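Local coordinates for protein MHC class I antigen (Ctenopharyngodon idella, PDB 5H5Z) that probably presents peptides to T cells at the cell surface, as an MHC class I heavy chain paired with beta-2-microglobulin, at residues Trp129-Asn133 / Pro134-Ile138; Thr159-Glu162 / Trp163-Lys166; Leu240-Pro244 / Asp245-Asn249. One frame throughout, in Å; residues are numbered along the deposited sequence.

Contact 1: residues Trp129-Asn133 / Pro134-Ile138; sequences WTAAN and PQAVI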
ATOM      1  N   TRP A 129     -26.816   8.232  -1.359  1.00 28.08           N
ATOM      2  CA  TRP A 129     -25.559   8.230  -2.089  1.00 27.38           C
ATOM      3  C   TRP A 129     -25.189   9.642  -2.510  1.00 29.73           C
ATOM      4  O   TRP A 129     -25.966  10.325  -3.180  1.00 28.48           O
ATOM      5  CB  TRP A 129     -25.653   7.314  -3.310  1.00 27.60           C
ATOM      6  CG  TRP A 129     -25.743   5.875  -2.926  1.00 28.52           C
ATOM      7  CD1 TRP A 129     -26.883   5.151  -2.698  1.00 29.88           C
ATOM      8  CD2 TRP A 129     -24.649   4.986  -2.691  1.00 25.16           C
ATOM      9  NE1 TRP A 129     -26.562   3.861  -2.347  1.00 25.81           N
ATOM     10  CE2 TRP A 129     -25.198   3.731  -2.329  1.00 23.41           C
ATOM     11  CE3 TRP A 129     -23.255   5.121  -2.755  1.00 22.77           C
ATOM     12  CZ2 TRP A 129     -24.401   2.619  -2.042  1.00 21.44           C
ATOM     13  CZ3 TRP A 129     -22.461   4.019  -2.465  1.00 22.96           C
ATOM     14  CH2 TRP A 129     -23.036   2.783  -2.105  1.00 23.34           C
ATOM     15  N   THR A 130     -24.004  10.078  -2.099  1.00 26.32           N
ATOM     16  CA  THR A 130     -23.483  11.374  -2.511  1.00 27.85           C
ATOM     17  C   THR A 130     -22.902  11.248  -3.913  1.00 26.83           C
ATOM     18  O   THR A 130     -21.979  10.464  -4.140  1.00 26.99           O
ATOM     19  CB  THR A 130     -22.424  11.890  -1.522  1.00 28.18           C
ATOM     20  OG1 THR A 130     -22.998  11.937  -0.212  1.00 31.96           O
ATOM     21  CG2 THR A 130     -21.939  13.292  -1.912  1.00 28.26           C
ATOM     22  N   ALA A 131     -23.474  12.007  -4.845  1.00 24.77           N
ATOM     23  CA  ALA A 131     -23.016  12.050  -6.228  1.00 24.53           C
ATOM     24  C   ALA A 131     -22.013  13.188  -6.400  1.00 26.29           C
ATOM     25  O   ALA A 131     -22.317  14.340  -6.090  1.00 28.10           O
ATOM     26  CB  ALA A 131     -24.201  12.237  -7.167  1.00 23.07           C
ATOM     27  N   ALA A 132     -20.819  12.860  -6.889  1.00 26.91           N
ATOM     28  CA  ALA A 132     -19.741  13.848  -7.039  1.00 29.46           C
ATOM     29  C   ALA A 132     -19.913  14.770  -8.248  1.00 33.67           C
ATOM     30  O   ALA A 132     -19.366  15.877  -8.280  1.00 40.80           O
ATOM     31  CB  ALA A 132     -18.389  13.155  -7.092  1.00 32.10           C
ATOM     32  N   ASN A 133     -20.663  14.303  -9.244  1.00 32.77           N
ATOM     33  CA  ASN A 133     -20.877  15.055 -10.478  1.00 34.33           C
ATOM     34  C   ASN A 133     -22.265  14.762 -11.058  1.00 39.47           C
ATOM     35  O   ASN A 133     -22.929  13.824 -10.612  1.00 40.03           O
ATOM     36  CB  ASN A 133     -19.770  14.734 -11.492  1.00 36.44           C
ATOM     37  CG  ASN A 133     -19.546  13.243 -11.667  1.00 35.98           C
ATOM     38  OD1 ASN A 133     -20.461  12.499 -12.017  1.00 37.78           O
ATOM     39  ND2 ASN A 133     -18.318  12.801 -11.431  1.00 38.64           N
ATOM     40  N   PRO A 134     -22.716  15.567 -12.045  1.00 44.87           N
ATOM     41  CA  PRO A 134     -24.019  15.314 -12.672  1.00 44.95           C
ATOM     42  C   PRO A 134     -24.165  13.900 -13.241  1.00 45.61           C
ATOM     43  O   PRO A 134     -25.251  13.323 -13.168  1.00 41.78           O
ATOM     44  CB  PRO A 134     -24.067  16.346 -13.803  1.00 46.56           C
ATOM     45  CG  PRO A 134     -23.226  17.467 -13.308  1.00 48.38           C
ATOM     46  CD  PRO A 134     -22.100  16.809 -12.567  1.00 46.63           C
ATOM     47  N   GLN A 135     -23.078  13.354 -13.790  1.00 44.76           N
ATOM     48  CA  GLN A 135     -23.073  12.003 -14.359  1.00 42.57           C
ATOM     49  C   GLN A 135     -23.429  10.948 -13.318  1.00 36.61           C
ATOM     50  O   GLN A 135     -24.026   9.922 -13.647  1.00 43.18           O
ATOM     51  CB  GLN A 135     -21.710  11.668 -14.977  1.00 46.43           C
ATOM     52  CG  GLN A 135     -21.358  12.449 -16.236  1.00 52.16           C
ATOM     53  CD  GLN A 135     -20.741  13.811 -15.951  1.00 55.10           C
ATOM     54  OE1 GLN A 135     -20.642  14.250 -14.801  1.00 61.93           O
ATOM     55  NE2 GLN A 135     -20.322  14.491 -17.012  1.00 59.74           N
ATOM     56  N   ALA A 136     -23.064  11.202 -12.063  1.00 32.04           N
ATOM     57  CA  ALA A 136     -23.343  10.262 -10.978  1.00 26.33           C
ATOM     58  C   ALA A 136     -24.769  10.348 -10.434  1.00 26.41           C
ATOM     59  O   ALA A 136     -25.238   9.418  -9.775  1.00 26.86           O
ATOM     60  CB  ALA A 136     -22.332  10.435  -9.853  1.00 24.45           C
ATOM     61  N   VAL A 137     -25.456  11.455 -10.713  1.00 27.67           N
ATOM     62  CA  VAL A 137     -26.795  11.700 -10.147  1.00 28.64           C
ATOM     63  C   VAL A 137     -27.837  10.670 -10.609  1.00 28.28           C
ATOM     64  O   VAL A 137     -28.688  10.245  -9.821  1.00 29.82           O
ATOM     65  CB  VAL A 137     -27.274  13.150 -10.412  1.00 28.86           C
ATOM     66  CG1 VAL A 137     -28.666  13.388  -9.842  1.00 28.17           C
ATOM     67  CG2 VAL A 137     -26.293  14.146  -9.809  1.00 29.34           C
ATOM     68  N   ILE A 138     -27.762  10.261 -11.874  1.00 27.35           N
ATOM     69  CA  ILE A 138     -28.642   9.203 -12.389  1.00 29.26           C
ATOM     70  C   ILE A 138     -28.482   7.917 -11.569  1.00 29.16           C
ATOM     71  O   ILE A 138     -29.472   7.265 -11.225  1.00 27.92           O
ATOM     72  CB  ILE A 138     -28.395   8.929 -13.886  1.00 32.40           C
ATOM     73  CG1 ILE A 138     -28.755  10.168 -14.715  1.00 35.80           C
ATOM     74  CG2 ILE A 138     -29.188   7.714 -14.359  1.00 32.88           C
ATOM     75  CD1 ILE A 138     -28.211  10.146 -16.125  1.00 41.65           C
TER
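Ala131 and Ala136 touch methyl to methyl where the edge strand of the peptide-platform sheet, 128-131, turns into the first helical part of the alpha 2 domain; Asn133 is the N-cap of helix 134-145. Earlier on the strand, Trp129 sets its indole edge-to-face with Trp143, and its backbone O takes a hydrogen bond from Lys140 NZ; both partners lie on helix 134-145, which is therefore bound to the strand at a second place. Ala131 CB meets Ala136 CB at 3.7 Å and lies 3.9 Å from Val137 CG2, a small apolar seam in the angle between strand and first turn. Val137 CG2 can share it because it sits beside the backbone N, with CG1 holding the anti place. Ala132 makes the bend, keeping a backbone hydrogen bond to Phe119 of the neighbouring strand. Asn133 then does the capping: CG is wedged between its own N and carbonyl carbon (chi1 49°), which folds the amide back over the first turn. Two oxygens of Asn133 thus converge on one N-H. Ala136 N donates to Asn133 O at 3.0 Å, approaching from above the carbonyl plane, 57° out of it. The same Ala136 N gives a weak, bent capping bond to Asn133 OD1, 2.9 Å long with an N-H...O angle of 128°.

Contact 2: residues Thr159-Glu162 / Trp163-Lys166; sequences TCIE and WLKK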
ATOM      1  N   THR A 159     -22.490  -8.335   8.366  1.00 21.69           N
ATOM      2  CA  THR A 159     -21.686  -9.332   7.655  1.00 22.13           C
ATOM      3  C   THR A 159     -20.174  -9.048   7.697  1.00 20.08           C
ATOM      4  O   THR A 159     -19.370  -9.933   8.025  1.00 18.97           O
ATOM      5  CB  THR A 159     -22.152  -9.436   6.192  1.00 24.28           C
ATOM      6  OG1 THR A 159     -23.580  -9.585   6.157  1.00 25.35           O
ATOM      7  CG2 THR A 159     -21.485 -10.608   5.479  1.00 25.28           C
ATOM      8  N   CYS A 160     -19.801  -7.817   7.357  1.00 19.52           N
ATOM      9  CA  CYS A 160     -18.396  -7.391   7.334  1.00 17.85           C
ATOM     10  C   CYS A 160     -17.719  -7.565   8.704  1.00 18.19           C
ATOM     11  O   CYS A 160     -16.619  -8.129   8.801  1.00 18.36           O
ATOM     12  CB  CYS A 160     -18.296  -5.934   6.858  1.00 18.67           C
ATOM     13  SG  CYS A 160     -16.620  -5.341   6.524  1.00 22.49           S
ATOM     14  N   ILE A 161     -18.379  -7.076   9.752  1.00 18.27           N
ATOM     15  CA  ILE A 161     -17.858  -7.149  11.125  1.00 19.97           C
ATOM     16  C   ILE A 161     -17.805  -8.596  11.627  1.00 19.36           C
ATOM     17  O   ILE A 161     -16.840  -9.006  12.282  1.00 20.93           O
ATOM     18  CB  ILE A 161     -18.678  -6.234  12.076  1.00 20.46           C
ATOM     19  CG1 ILE A 161     -18.429  -4.747  11.756  1.00 19.50           C
ATOM     20  CG2 ILE A 161     -18.408  -6.542  13.545  1.00 21.92           C
ATOM     21  CD1 ILE A 161     -17.002  -4.260  12.004  1.00 21.77           C
ATOM     22  N   GLU A 162     -18.825  -9.381  11.298  1.00 19.96           N
ATOM     23  CA  GLU A 162     -18.852 -10.793  11.702  1.00 19.63           C
ATOM     24  C   GLU A 162     -17.634 -11.544  11.154  1.00 19.82           C
ATOM     25  O   GLU A 162     -16.965 -12.303  11.881  1.00 21.84           O
ATOM     26  CB  GLU A 162     -20.162 -11.448  11.251  1.00 24.50           C
ATOM     27  CG  GLU A 162     -21.388 -10.939  11.997  1.00 25.03           C
ATOM     28  CD  GLU A 162     -22.690 -11.232  11.276  1.00 37.38           C
ATOM     29  OE1 GLU A 162     -22.734 -12.169  10.448  1.00 46.43           O
ATOM     30  OE2 GLU A 162     -23.683 -10.520  11.542  1.00 47.11           O
ATOM     31  N   TRP A 163     -17.332 -11.301   9.881  1.00 19.82           N
ATOM     32  CA  TRP A 163     -16.189 -11.928   9.228  1.00 19.29           C
ATOM     33  C   TRP A 163     -14.860 -11.349   9.702  1.00 18.41           C
ATOM     34  O   TRP A 163     -13.899 -12.093   9.895  1.00 18.31           O
ATOM     35  CB  TRP A 163     -16.324 -11.865   7.704  1.00 17.70           C
ATOM     36  CG  TRP A 163     -17.222 -12.946   7.186  1.00 22.38           C
ATOM     37  CD1 TRP A 163     -18.531 -12.826   6.832  1.00 26.81           C
ATOM     38  CD2 TRP A 163     -16.874 -14.318   6.993  1.00 22.49           C
ATOM     39  NE1 TRP A 163     -19.029 -14.046   6.426  1.00 31.43           N
ATOM     40  CE2 TRP A 163     -18.029 -14.980   6.514  1.00 29.15           C
ATOM     41  CE3 TRP A 163     -15.694 -15.056   7.173  1.00 22.73           C
ATOM     42  CZ2 TRP A 163     -18.039 -16.345   6.208  1.00 28.18           C
ATOM     43  CZ3 TRP A 163     -15.708 -16.418   6.872  1.00 27.24           C
ATOM     44  CH2 TRP A 163     -16.873 -17.045   6.393  1.00 27.88           C
ATOM     45  N   LEU A 164     -14.803 -10.030   9.891  1.00 17.91           N
ATOM     46  CA  LEU A 164     -13.605  -9.415  10.451  1.00 16.82           C
ATOM     47  C   LEU A 164     -13.232 -10.083  11.779  1.00 16.69           C
ATOM     48  O   LEU A 164     -12.081 -10.472  11.986  1.00 18.59           O
ATOM     49  CB  LEU A 164     -13.788  -7.904  10.627  1.00 16.16           C
ATOM     50  CG  LEU A 164     -12.653  -7.163  11.345  1.00 16.73           C
ATOM     51  CD1 LEU A 164     -11.299  -7.366  10.667  1.00 16.37           C
ATOM     52  CD2 LEU A 164     -12.980  -5.685  11.455  1.00 18.90           C
ATOM     53  N   LYS A 165     -14.211 -10.243  12.664  1.00 18.76           N
ATOM     54  CA  LYS A 165     -13.976 -10.927  13.943  1.00 20.06           C
ATOM     55  C   LYS A 165     -13.379 -12.336  13.766  1.00 21.45           C
ATOM     56  O   LYS A 165     -12.454 -12.725  14.498  1.00 22.53           O
ATOM     57  CB  LYS A 165     -15.253 -10.958  14.791  1.00 23.07           C
ATOM     58  CG  LYS A 165     -15.645  -9.592  15.345  1.00 23.98           C
ATOM     59  CD  LYS A 165     -16.981  -9.625  16.071  1.00 30.54           C
ATOM     60  CE  LYS A 165     -17.306  -8.253  16.644  1.00 33.49           C
ATOM     61  NZ  LYS A 165     -18.744  -8.119  16.998  1.00 38.33           N
ATOM     62  N   LYS A 166     -13.893 -13.086  12.791  1.00 21.32           N
ATOM     63  CA  LYS A 166     -13.352 -14.407  12.465  1.00 21.75           C
ATOM     64  C   LYS A 166     -11.899 -14.323  11.994  1.00 22.82           C
ATOM     65  O   LYS A 166     -11.059 -15.104  12.445  1.00 22.68           O
ATOM     66  CB  LYS A 166     -14.208 -15.121  11.408  1.00 22.79           C
ATOM     67  CG  LYS A 166     -15.557 -15.635  11.883  1.00 25.48           C
ATOM     68  CD  LYS A 166     -16.382 -16.078  10.680  1.00 30.21           C
ATOM     69  CE  LYS A 166     -17.153 -17.352  10.960  1.00 40.30           C
ATOM     70  NZ  LYS A 166     -16.259 -18.541  11.076  1.00 38.77           N
TER
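Thr159 has OG1 beside the backbone N (chi1 -49°), which leaves CG2 anti to that N and beside Trp163, whose chi1 of -81° carries the indole back along the helix in the same direction. The two side chains run side by side, and Thr159 CG2 reaches Trp163 CD1 at 3.9 Å. Thr159 O lies near the indole plane at its edge, 3.2 Å from Trp163 CD1, and also accepts the backbone N-H of Trp163. Lys166 lays CD 3.7 Å above the plane of the Trp163 ring, offset toward the rim; only beyond CD does its chain bend. This is one run of alpha-helix within 148-170, the long helix of the alpha 2 domain that, as in other class I molecules, walls the peptide groove. Its i to i+4 bonds are regular, the Lys165 N to Ile161 O bond being nearly straight at 171°. Lys165 stays extended, passing its CG 3.3 Å from Ile161 O before its CE meets Ile161 CG2 at 3.7 Å. On the buried side Ile161 CD1 and Leu164 CD2 approach loosely at 4.3 Å over Leu100, and Cys160 is tied to Cys98 by the disulfide. The helix is therefore two-faced: covalent and apolar contacts hold it to the platform, while the lysines lend methylenes to Ile161 and the indole, Lys166 NZ bonding weakly to Tyr170 OH.

Contact 3: residues Leu240-Pro244 / Asp245-Asn249; sequences LNVGP and DEWKN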
ATOM      1  N   LEU A 240      20.083  13.925   9.500  1.00 26.09           N
ATOM      2  CA  LEU A 240      20.582  15.136  10.144  1.00 25.91           C
ATOM      3  C   LEU A 240      21.714  15.718   9.316  1.00 27.65           C
ATOM      4  O   LEU A 240      22.707  15.038   9.051  1.00 24.89           O
ATOM      5  CB  LEU A 240      21.089  14.836  11.559  1.00 24.84           C
ATOM      6  CG  LEU A 240      21.647  16.022  12.357  1.00 24.12           C
ATOM      7  CD1 LEU A 240      20.532  16.954  12.808  1.00 28.36           C
ATOM      8  CD2 LEU A 240      22.463  15.548  13.552  1.00 25.41           C
ATOM      9  N   ASN A 241      21.559  16.974   8.912  1.00 33.83           N
ATOM     10  CA  ASN A 241      22.603  17.653   8.162  1.00 38.77           C
ATOM     11  C   ASN A 241      23.222  18.821   8.919  1.00 35.88           C
ATOM     12  O   ASN A 241      22.973  19.985   8.611  1.00 37.48           O
ATOM     13  CB  ASN A 241      22.118  18.093   6.776  1.00 47.61           C
ATOM     14  CG  ASN A 241      23.266  18.459   5.850  1.00 48.20           C
ATOM     15  OD1 ASN A 241      24.417  18.082   6.090  1.00 51.66           O
ATOM     16  ND2 ASN A 241      22.962  19.193   4.788  1.00 59.22           N
ATOM     17  N   VAL A 242      24.014  18.489   9.933  1.00 33.93           N
ATOM     18  CA  VAL A 242      24.899  19.462  10.554  1.00 35.35           C
ATOM     19  C   VAL A 242      26.292  19.103  10.053  1.00 41.18           C
ATOM     20  O   VAL A 242      26.482  18.042   9.459  1.00 47.26           O
ATOM     21  CB  VAL A 242      24.807  19.458  12.098  1.00 36.06           C
ATOM     22  CG1 VAL A 242      23.377  19.736  12.545  1.00 33.51           C
ATOM     23  CG2 VAL A 242      25.307  18.142  12.690  1.00 39.41           C
ATOM     24  N   GLY A 243      27.261  19.981  10.264  1.00 48.41           N
ATOM     25  CA  GLY A 243      28.596  19.726   9.742  1.00 61.67           C
ATOM     26  C   GLY A 243      29.358  18.696  10.557  1.00 59.97           C
ATOM     27  O   GLY A 243      28.946  18.363  11.668  1.00 49.80           O
ATOM     28  N   PRO A 244      30.476  18.179  10.007  1.00 62.48           N
ATOM     29  CA  PRO A 244      31.358  17.315  10.792  1.00 49.97           C
ATOM     30  C   PRO A 244      31.896  18.027  12.036  1.00 51.22           C
ATOM     31  O   PRO A 244      32.195  17.376  13.033  1.00 41.70           O
ATOM     32  CB  PRO A 244      32.508  16.999   9.821  1.00 51.31           C
ATOM     33  CG  PRO A 244      32.412  18.030   8.742  1.00 54.68           C
ATOM     34  CD  PRO A 244      30.948  18.317   8.618  1.00 54.72           C
ATOM     35  N   ASP A 245      32.011  19.356  11.967  1.00 35.35           N
ATOM     36  CA  ASP A 245      32.463  20.161  13.103  1.00 36.92           C
ATOM     37  C   ASP A 245      31.421  20.206  14.222  1.00 36.43           C
ATOM     38  O   ASP A 245      31.760  20.062  15.400  1.00 36.62           O
ATOM     39  CB  ASP A 245      32.830  21.577  12.652  1.00 35.84           C
ATOM     40  CG  ASP A 245      33.886  21.581  11.567  1.00 34.08           C
ATOM     41  OD1 ASP A 245      35.082  21.456  11.900  1.00 39.40           O
ATOM     42  OD2 ASP A 245      33.516  21.702  10.378  1.00 37.48           O
ATOM     43  N   GLU A 246      30.156  20.396  13.850  1.00 38.11           N
ATOM     44  CA  GLU A 246      29.059  20.398  14.819  1.00 39.68           C
ATOM     45  C   GLU A 246      28.936  19.036  15.495  1.00 43.55           C
ATOM     46  O   GLU A 246      28.658  18.952  16.692  1.00 41.62           O
ATOM     47  CB  GLU A 246      27.735  20.787  14.157  1.00 36.23           C
ATOM     48  CG  GLU A 246      27.712  22.175  13.531  1.00 39.87           C
ATOM     49  CD  GLU A 246      28.186  23.267  14.476  1.00 43.19           C
ATOM     50  OE1 GLU A 246      27.674  23.348  15.614  1.00 50.25           O
ATOM     51  OE2 GLU A 246      29.074  24.049  14.075  1.00 51.44           O
ATOM     52  N   TRP A 247      29.160  17.978  14.718  1.00 46.51           N
ATOM     53  CA  TRP A 247      29.183  16.617  15.237  1.00 53.68           C
ATOM     54  C   TRP A 247      30.360  16.401  16.194  1.00 53.05           C
ATOM     55  O   TRP A 247      30.214  15.751  17.230  1.00 50.27           O
ATOM     56  CB  TRP A 247      29.241  15.613  14.083  1.00 55.61           C
ATOM     57  CG  TRP A 247      28.891  14.241  14.508  1.00 59.15           C
ATOM     58  CD1 TRP A 247      29.742  13.296  15.003  1.00 68.22           C
ATOM     59  CD2 TRP A 247      27.586  13.646  14.507  1.00 48.82           C
ATOM     60  NE1 TRP A 247      29.050  12.147  15.302  1.00 64.97           N
ATOM     61  CE2 TRP A 247      27.726  12.333  15.008  1.00 49.53           C
ATOM     62  CE3 TRP A 247      26.312  14.092  14.124  1.00 43.82           C
ATOM     63  CZ2 TRP A 247      26.639  11.459  15.142  1.00 33.23           C
ATOM     64  CZ3 TRP A 247      25.234  13.220  14.251  1.00 36.81           C
ATOM     65  CH2 TRP A 247      25.408  11.920  14.763  1.00 30.96           C
ATOM     66  N   LYS A 248      31.520  16.952  15.841  1.00 48.19           N
ATOM     67  CA  LYS A 248      32.729  16.846  16.662  1.00 50.99           C
ATOM     68  C   LYS A 248      32.591  17.556  18.011  1.00 44.11           C
ATOM     69  O   LYS A 248      33.023  17.036  19.029  1.00 49.15           O
ATOM     70  CB  LYS A 248      33.951  17.382  15.896  1.00 49.82           C
ATOM     71  CG  LYS A 248      35.210  17.538  16.741  1.00 54.16           C
ATOM     72  CD  LYS A 248      36.417  17.937  15.903  1.00 51.53           C
ATOM     73  CE  LYS A 248      37.573  18.357  16.805  1.00 55.83           C
ATOM     74  NZ  LYS A 248      38.855  18.457  16.042  1.00 60.23           N
ATOM     75  N   ASN A 249      31.988  18.741  18.002  1.00 49.32           N
ATOM     76  CA  ASN A 249      31.930  19.591  19.192  1.00 52.10           C
ATOM     77  C   ASN A 249      30.802  19.245  20.161  1.00 49.12           C
ATOM     78  O   ASN A 249      30.807  19.688  21.309  1.00 48.97           O
ATOM     79  CB  ASN A 249      31.835  21.067  18.785  1.00 59.11           C
ATOM     80  CG  ASN A 249      33.069  21.554  18.050  1.00 64.91           C
ATOM     81  OD1 ASN A 249      34.191  21.131  18.337  1.00 65.43           O
ATOM     82  ND2 ASN A 249      32.867  22.457  17.097  1.00 69.23           N
TER
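Gly243 O accepts from Trp247 N at 3.1 Å and Pro244 O from Lys248 N at 2.9 Å, two i to i+4 bonds that open the short helix 244-249, with glycine at the N-cap and proline in the first turn. The first bond is fairly straight (161°), the second more bent. Pro244 suits this place, since its ring nitrogen has no hydrogen to offer and the first turn of a helix asks for none. The segment links strands 234-240 and 252-258, which lie in the two facing sheets of the immunoglobulin C1-set (alpha 3) domain, so the helix spans one end of the sandwich. Among the side chains, Trp247 has CG anti to its backbone N (chi1 -164°), which swings the indole back toward the strand that precedes the helix. Leu240 CD2 meets it at the edge, in the ring plane, 3.7 Å from Trp247 CZ3. Val242 CG2 comes to the same edge more loosely, 4.4 Å from Trp247 CE3. The ring also meets Phe252 with planes almost parallel, about 10° apart, and Leu240 and Val242 touch Phe252 too, forming one apolar group between the sheets' ends. Val242 CB further packs at 3.8 Å against Glu246 CB, the two side chains crossing at about a right angle. Glu246 bends at chi2 and its end leads away from Val242. Asp245 runs obliquely past Pro244, its OD2 4.2 Å from Pro244 CG. The chemistry divides by side: aliphatic carbons and the indole edge pack at the sandwich end, whereas the carboxylates of Asp245 and Glu246 sit in the first turn, where the helix dipole would probably favour their negative charge.

From the N terminus the chain first builds most of the platform sheet, then reaches contact 1, the connection from edge strand 128-131 into helix 134-145. The next helix, 148-170, carries contact 2, which closes no loop but is a run of continuous helix tied through Cys98 to strand 90-100; the centres of the two lie about 30 Å apart. Contact 3 comes much later, in the immunoglobulin domain, bridging strands 234-240 and 252-258 of opposing sheets, about 57 Å between centres from contact 1 and 53 Å from contact 2. All three follow in series: none nests in or crosses another, and none touches another.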